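Local atomic coordinates of ABC transporter binding protein AcbH (Actinoplanes, PDB entry 3OO8), a protein that binds beta-D-galactopyranose outside the cell as the solute receptor of an ABC transporter, with an exclusive preference for that sugar. Residues G203-M211 with S366-T375. The protein carries 2 engineered substitutions. Sequence-based numbering, arbitrary orientation.
Sequences GYDYHIKLM and SVSQFMERDT. Engineered in segment 366-375: Glu372 (natural residue Asp).
Met211 closes over the short helix 371-374, and its side chain can be followed atom by atom. Met211 CB lies 3.3 Å from the backbone O of Asp374; CG, turned anti to the carbonyl carbon and so set beside the backbone N, meets CB of Asp374. The chain then bends, bringing Met211 SD to 3.8 Å from CG of Met371, the two methionines crossing at about a right angle, while CB of Thr375 also lies near the sulfur. The backbone carbonyl of Met211 is gripped as well: Thr375 OG1 donates to its O at 2.8 Å, in the carbonyl plane and on a lone pair, with an angle of 141° at the carbonyl O. Helix 204-212 is thereby fastened to the short helix that carries Arg373 and the engineered Glu372, natively Asp, at two positions of the galactose site in this class 2 solute-binding fold; no sugar occupies this chain. At the other end, Tyr204 lies between Ile208 CG1 on one face and Ser366 on the other. Ser366 CB stands 3.7 Å from the centroid of the Tyr204 ring, only 6° off the normal, a CH-pi contact over the centre. Water 1 joins Tyr204 OH to Asp374 OD1, donating to the carboxylate. A leucine in place of Tyr204 would probably leave water 1 without its phenolic partner and Ser366 CB without an aromatic face. The other carboxylate oxygen, OD2 of Asp374, takes two donors: Gln369 N at 2.8 Å, on the syn side but 33° out of plane, and water 2, which also bonds His207 NE2 at the edge of the imidazole. With ND1 of His207 hydrogen-bonded to Asn198, both ring nitrogens have partners, and water 2 bridges His207 NE2 and OD2 of Asp374, which stand 4.4 Å apart.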
ATOM      1  N   GLY A 203      -9.231  -6.933 -12.231  1.00 12.59           N
ATOM      2  CA  GLY A 203      -9.729  -7.233 -10.912  1.00 11.21           C
ATOM      3  C   GLY A 203      -8.650  -7.733  -9.964  1.00 11.40           C
ATOM      4  O   GLY A 203      -7.512  -7.990 -10.364  1.00 12.79           O
ATOM      5  N   TYR A 204      -9.032  -7.866  -8.692  1.00 11.24           N
ATOM      6  CA  TYR A 204      -8.083  -8.171  -7.610  1.00 10.88           C
ATOM      7  C   TYR A 204      -7.546  -9.597  -7.699  1.00 11.06           C
ATOM      8  O   TYR A 204      -6.339  -9.838  -7.574  1.00 10.76           O
ATOM      9  CB  TYR A 204      -8.770  -7.993  -6.251  1.00 11.60           C
ATOM     10  CG  TYR A 204      -7.883  -8.301  -5.065  1.00 10.80           C
ATOM     11  CD1 TYR A 204      -7.036  -7.345  -4.533  1.00 11.87           C
ATOM     12  CD2 TYR A 204      -7.948  -9.535  -4.438  1.00 14.07           C
ATOM     13  CE1 TYR A 204      -6.227  -7.629  -3.438  1.00 13.79           C
ATOM     14  CE2 TYR A 204      -7.136  -9.819  -3.341  1.00 15.68           C
ATOM     15  CZ  TYR A 204      -6.299  -8.863  -2.847  1.00 18.64           C
ATOM     16  OH  TYR A 204      -5.505  -9.167  -1.762  1.00 26.28           O
ATOM     17  N   ASP A 205      -8.454 -10.557  -7.875  1.00 12.14           N
ATOM     18  CA  ASP A 205      -8.020 -11.943  -7.928  1.00 14.66           C
ATOM     19  C   ASP A 205      -6.992 -12.195  -9.025  1.00 11.44           C
ATOM     20  O   ASP A 205      -5.952 -12.840  -8.807  1.00 12.38           O
ATOM     21  CB  ASP A 205      -9.220 -12.867  -8.112  1.00 15.00           C
ATOM     22  CG  ASP A 205     -10.085 -12.957  -6.861  1.00 26.17           C
ATOM     23  OD1 ASP A 205      -9.596 -12.631  -5.751  1.00 29.45           O
ATOM     24  OD2 ASP A 205     -11.260 -13.360  -7.004  1.00 34.52           O
ATOM     25  N   TYR A 206      -7.250 -11.636 -10.205  1.00 10.09           N
ATOM     26  CA  TYR A 206      -6.271 -11.698 -11.299  1.00  9.91           C
ATOM     27  C   TYR A 206      -4.954 -10.982 -10.983  1.00  9.09           C
ATOM     28  O   TYR A 206      -3.880 -11.493 -11.287  1.00  9.52           O
ATOM     29  CB  TYR A 206      -6.872 -11.041 -12.561  1.00 13.29           C
ATOM     30  CG  TYR A 206      -5.967 -11.065 -13.775  1.00 10.70           C
ATOM     31  CD1 TYR A 206      -6.046 -12.092 -14.709  1.00 14.35           C
ATOM     32  CD2 TYR A 206      -5.077 -10.019 -14.043  1.00  7.80           C
ATOM     33  CE1 TYR A 206      -5.217 -12.105 -15.834  1.00 12.45           C
ATOM     34  CE2 TYR A 206      -4.227 -10.045 -15.134  1.00 10.93           C
ATOM     35  CZ  TYR A 206      -4.334 -11.059 -16.061  1.00 12.07           C
ATOM     36  OH  TYR A 206      -3.537 -11.075 -17.166  1.00 14.42           O
ATOM     37  N   HIS A 207      -5.026  -9.765 -10.423  1.00  9.55           N
ATOM     38  CA  HIS A 207      -3.807  -9.080 -10.053  1.00 10.34           C
ATOM     39  C   HIS A 207      -2.945  -9.915  -9.109  1.00 11.37           C
ATOM     40  O   HIS A 207      -1.749 -10.062  -9.372  1.00 11.33           O
ATOM     41  CB  HIS A 207      -4.123  -7.695  -9.461  1.00 10.75           C
ATOM     42  CG  HIS A 207      -2.912  -6.902  -9.066  1.00 11.93           C
ATOM     43  ND1 HIS A 207      -2.000  -6.393  -9.974  1.00 10.37           N
ATOM     44  CD2 HIS A 207      -2.498  -6.487  -7.841  1.00 10.27           C
ATOM     45  CE1 HIS A 207      -1.066  -5.722  -9.319  1.00 10.44           C
ATOM     46  NE2 HIS A 207      -1.344  -5.768  -8.025  1.00 10.58           N
ATOM     47  N   ILE A 208      -3.550 -10.518  -8.077  1.00 10.47           N
ATOM     48  CA  ILE A 208      -2.775 -11.334  -7.143  1.00 12.58           C
ATOM     49  C   ILE A 208      -2.210 -12.595  -7.833  1.00 10.84           C
ATOM     50  O   ILE A 208      -1.059 -12.963  -7.587  1.00 13.18           O
ATOM     51  CB  ILE A 208      -3.567 -11.678  -5.829  1.00 11.70           C
ATOM     52  CG1 ILE A 208      -4.035 -10.400  -5.132  1.00 12.94           C
ATOM     53  CG2 ILE A 208      -2.680 -12.442  -4.867  1.00 11.44           C
ATOM     54  CD1 ILE A 208      -2.881  -9.392  -4.845  1.00 18.07           C
ATOM     55  N   LYS A 209      -2.991 -13.219  -8.717  1.00 11.50           N
ATOM     56  CA  LYS A 209      -2.502 -14.377  -9.482  1.00 11.85           C
ATOM     57  C   LYS A 209      -1.289 -13.990 -10.296  1.00 13.49           C
ATOM     58  O   LYS A 209      -0.287 -14.727 -10.326  1.00 14.08           O
ATOM     59  CB  LYS A 209      -3.587 -14.939 -10.392  1.00 12.64           C
ATOM     60  CG  LYS A 209      -4.641 -15.805  -9.693  1.00 15.63           C
ATOM     61  CD  LYS A 209      -5.670 -16.232 -10.729  1.00 26.00           C
ATOM     62  CE  LYS A 209      -6.657 -17.218 -10.154  1.00 31.16           C
ATOM     63  NZ  LYS A 209      -7.675 -17.530 -11.197  1.00 43.45           N
ATOM     64  N   LEU A 210      -1.355 -12.812 -10.927  1.00 11.05           N
ATOM     65  CA  LEU A 210      -0.231 -12.335 -11.714  1.00 10.09           C
ATOM     66  C   LEU A 210       0.988 -12.109 -10.813  1.00 12.96           C
ATOM     67  O   LEU A 210       2.108 -12.498 -11.146  1.00 12.04           O
ATOM     68  CB  LEU A 210      -0.581 -11.038 -12.467  1.00 10.25           C
ATOM     69  CG  LEU A 210       0.511 -10.474 -13.388  1.00 10.25           C
ATOM     70  CD1 LEU A 210       0.842 -11.419 -14.546  1.00 11.60           C
ATOM     71  CD2 LEU A 210       0.154  -9.086 -13.925  1.00  8.92           C
ATOM     72  N   MET A 211       0.753 -11.491  -9.649  1.00 10.37           N
ATOM     73  CA  MET A 211       1.825 -11.288  -8.679  1.00 11.66           C
ATOM     74  C   MET A 211       2.472 -12.575  -8.244  1.00 11.60           C
ATOM     75  O   MET A 211       3.678 -12.580  -8.030  1.00 13.37           O
ATOM     76  CB  MET A 211       1.314 -10.539  -7.449  1.00 11.44           C
ATOM     77  CG  MET A 211       0.953  -9.090  -7.793  1.00 10.83           C
ATOM     78  SD  MET A 211       2.093  -7.933  -8.553  1.00 13.61           S
ATOM     79  CE  MET A 211       1.777  -8.120 -10.301  1.00 16.34           C
ATOM     80  N   SER A 366     -11.442  -5.375  -1.197  1.00 12.91           N
ATOM     81  CA  SER A 366     -10.108  -5.943  -0.943  1.00 11.79           C
ATOM     82  C   SER A 366      -9.092  -4.853  -1.175  1.00 13.00           C
ATOM     83  O   SER A 366      -9.328  -3.961  -1.996  1.00  9.82           O
ATOM     84  CB  SER A 366      -9.776  -7.064  -1.939  1.00 13.57           C
ATOM     85  OG  SER A 366     -10.625  -8.180  -1.731  1.00 15.38           O
ATOM     86  N   VAL A 367      -7.974  -4.905  -0.454  1.00 11.25           N
ATOM     87  CA  VAL A 367      -6.900  -3.949  -0.730  1.00 12.51           C
ATOM     88  C   VAL A 367      -5.633  -4.709  -1.046  1.00 11.87           C
ATOM     89  O   VAL A 367      -5.291  -5.687  -0.370  1.00 12.40           O
ATOM     90  CB  VAL A 367      -6.625  -2.911   0.417  1.00 13.32           C
ATOM     91  CG1 VAL A 367      -7.795  -1.922   0.537  1.00 14.56           C
ATOM     92  CG2 VAL A 367      -6.283  -3.582   1.725  1.00 13.33           C
ATOM     93  N   SER A 368      -4.965  -4.259  -2.103  1.00  9.64           N
ATOM     94  CA  SER A 368      -3.673  -4.809  -2.449  1.00  9.98           C
ATOM     95  C   SER A 368      -2.608  -3.997  -1.695  1.00 10.51           C
ATOM     96  O   SER A 368      -2.947  -3.033  -0.997  1.00 12.20           O
ATOM     97  CB  SER A 368      -3.526  -4.836  -3.973  1.00 10.35           C
ATOM     98  OG  SER A 368      -3.790  -3.530  -4.507  1.00 12.68           O
ATOM     99  N   GLN A 369      -1.333  -4.374  -1.823  1.00 10.32           N
ATOM    100  CA  GLN A 369      -0.320  -3.855  -0.897  1.00  8.94           C
ATOM    101  C   GLN A 369       0.821  -3.143  -1.610  1.00 12.20           C
ATOM    102  O   GLN A 369       1.859  -2.912  -0.979  1.00 12.32           O
ATOM    103  CB  GLN A 369       0.309  -5.038  -0.164  1.00  9.85           C
ATOM    104  CG  GLN A 369      -0.701  -5.880   0.619  1.00  8.67           C
ATOM    105  CD  GLN A 369      -1.500  -5.036   1.623  1.00 12.98           C
ATOM    106  OE1 GLN A 369      -0.932  -4.268   2.392  1.00 12.75           O
ATOM    107  NE2 GLN A 369      -2.818  -5.216   1.645  1.00 15.05           N
ATOM    108  N   PHE A 370       0.591  -2.798  -2.884  1.00 10.35           N
ATOM    109  CA  PHE A 370       1.601  -2.209  -3.811  1.00 10.77           C
ATOM    110  C   PHE A 370       2.471  -3.321  -4.376  1.00 11.93           C
ATOM    111  O   PHE A 370       2.754  -4.298  -3.697  1.00 11.41           O
ATOM    112  CB  PHE A 370       2.426  -1.089  -3.158  1.00 12.09           C
ATOM    113  CG  PHE A 370       3.300  -0.333  -4.135  1.00 11.61           C
ATOM    114  CD1 PHE A 370       2.752   0.546  -5.073  1.00 10.28           C
ATOM    115  CD2 PHE A 370       4.679  -0.477  -4.071  1.00 11.82           C
ATOM    116  CE1 PHE A 370       3.585   1.253  -5.957  1.00 11.97           C
ATOM    117  CE2 PHE A 370       5.500   0.230  -4.953  1.00 13.25           C
ATOM    118  CZ  PHE A 370       4.944   1.086  -5.887  1.00 10.90           C
ATOM    119  N   MET A 371       2.870  -3.182  -5.633  1.00  9.39           N
ATOM    120  CA  MET A 371       3.594  -4.278  -6.294  1.00  9.58           C
ATOM    121  C   MET A 371       4.809  -4.775  -5.523  1.00 10.72           C
ATOM    122  O   MET A 371       5.063  -5.978  -5.466  1.00 11.07           O
ATOM    123  CB  MET A 371       3.988  -3.874  -7.718  1.00 11.17           C
ATOM    124  CG  MET A 371       4.548  -5.086  -8.483  1.00 13.31           C
ATOM    125  SD  MET A 371       5.192  -4.645 -10.126  1.00 12.90           S
ATOM    126  CE  MET A 371       3.692  -4.102 -10.961  1.00 13.49           C
ATOM    127  N   GLU A 372       5.546  -3.865  -4.901  1.00 10.84           N
ATOM    128  CA  GLU A 372       6.735  -4.260  -4.145  1.00 13.10           C
ATOM    129  C   GLU A 372       6.491  -5.218  -2.972  1.00 11.86           C
ATOM    130  O   GLU A 372       7.434  -5.895  -2.517  1.00 14.14           O
ATOM    131  CB  GLU A 372       7.454  -3.021  -3.648  1.00 15.33           C
ATOM    132  CG  GLU A 372       8.076  -2.244  -4.764  1.00 20.23           C
ATOM    133  CD  GLU A 372       9.547  -2.472  -4.883  1.00 31.75           C
ATOM    134  OE1 GLU A 372      10.024  -3.624  -4.668  1.00 27.74           O
ATOM    135  OE2 GLU A 372      10.219  -1.454  -5.178  1.00 31.55           O
ATOM    136  N   ARG A 373       5.257  -5.260  -2.478  1.00  9.97           N
ATOM    137  CA  ARG A 373       4.901  -6.150  -1.376  1.00 10.25           C
ATOM    138  C   ARG A 373       4.028  -7.292  -1.841  1.00 13.39           C
ATOM    139  O   ARG A 373       3.976  -8.333  -1.173  1.00 12.90           O
ATOM    140  CB  ARG A 373       4.175  -5.357  -0.275  1.00 11.21           C
ATOM    141  CG  ARG A 373       5.066  -4.348   0.410  1.00 11.98           C
ATOM    142  CD  ARG A 373       4.281  -3.631   1.503  1.00 17.19           C
ATOM    143  NE  ARG A 373       5.155  -2.802   2.337  1.00 23.92           N
ATOM    144  CZ  ARG A 373       4.764  -2.255   3.492  1.00 21.43           C
ATOM    145  NH1 ARG A 373       3.541  -2.471   3.926  1.00 12.33           N
ATOM    146  NH2 ARG A 373       5.603  -1.528   4.227  1.00 21.86           N
ATOM    147  N   ASP A 374       3.357  -7.149  -2.986  1.00 11.06           N
ATOM    148  CA  ASP A 374       2.481  -8.246  -3.432  1.00  9.20           C
ATOM    149  C   ASP A 374       3.192  -9.335  -4.238  1.00 10.05           C
ATOM    150  O   ASP A 374       2.657 -10.439  -4.401  1.00 11.51           O
ATOM    151  CB  ASP A 374       1.272  -7.719  -4.230  1.00  8.50           C
ATOM    152  CG  ASP A 374       0.166  -7.186  -3.328  1.00 12.28           C
ATOM    153  OD1 ASP A 374      -0.122  -7.864  -2.308  1.00 13.04           O
ATOM    154  OD2 ASP A 374      -0.435  -6.163  -3.710  1.00 12.27           O
ATOM    155  N   THR A 375       4.354  -9.008  -4.781  1.00 11.24           N
ATOM    156  CA  THR A 375       5.162 -10.003  -5.494  1.00 13.86           C
ATOM    157  C   THR A 375       6.506 -10.092  -4.788  1.00 16.91           C
ATOM    158  O   THR A 375       6.746  -9.409  -3.776  1.00 15.98           O
ATOM    159  CB  THR A 375       5.322  -9.670  -7.013  1.00 13.36           C
ATOM    160  OG1 THR A 375       5.866 -10.816  -7.692  1.00 15.21           O
ATOM    161  CG2 THR A 375       6.219  -8.455  -7.247  1.00 15.05           C
TER
HETATM  162  O   HOH W   1      -2.741  -8.026  -1.317  1.00 12.94           O
HETATM  163  O   HOH W   2      -0.091  -4.479  -5.870  1.00 11.15           O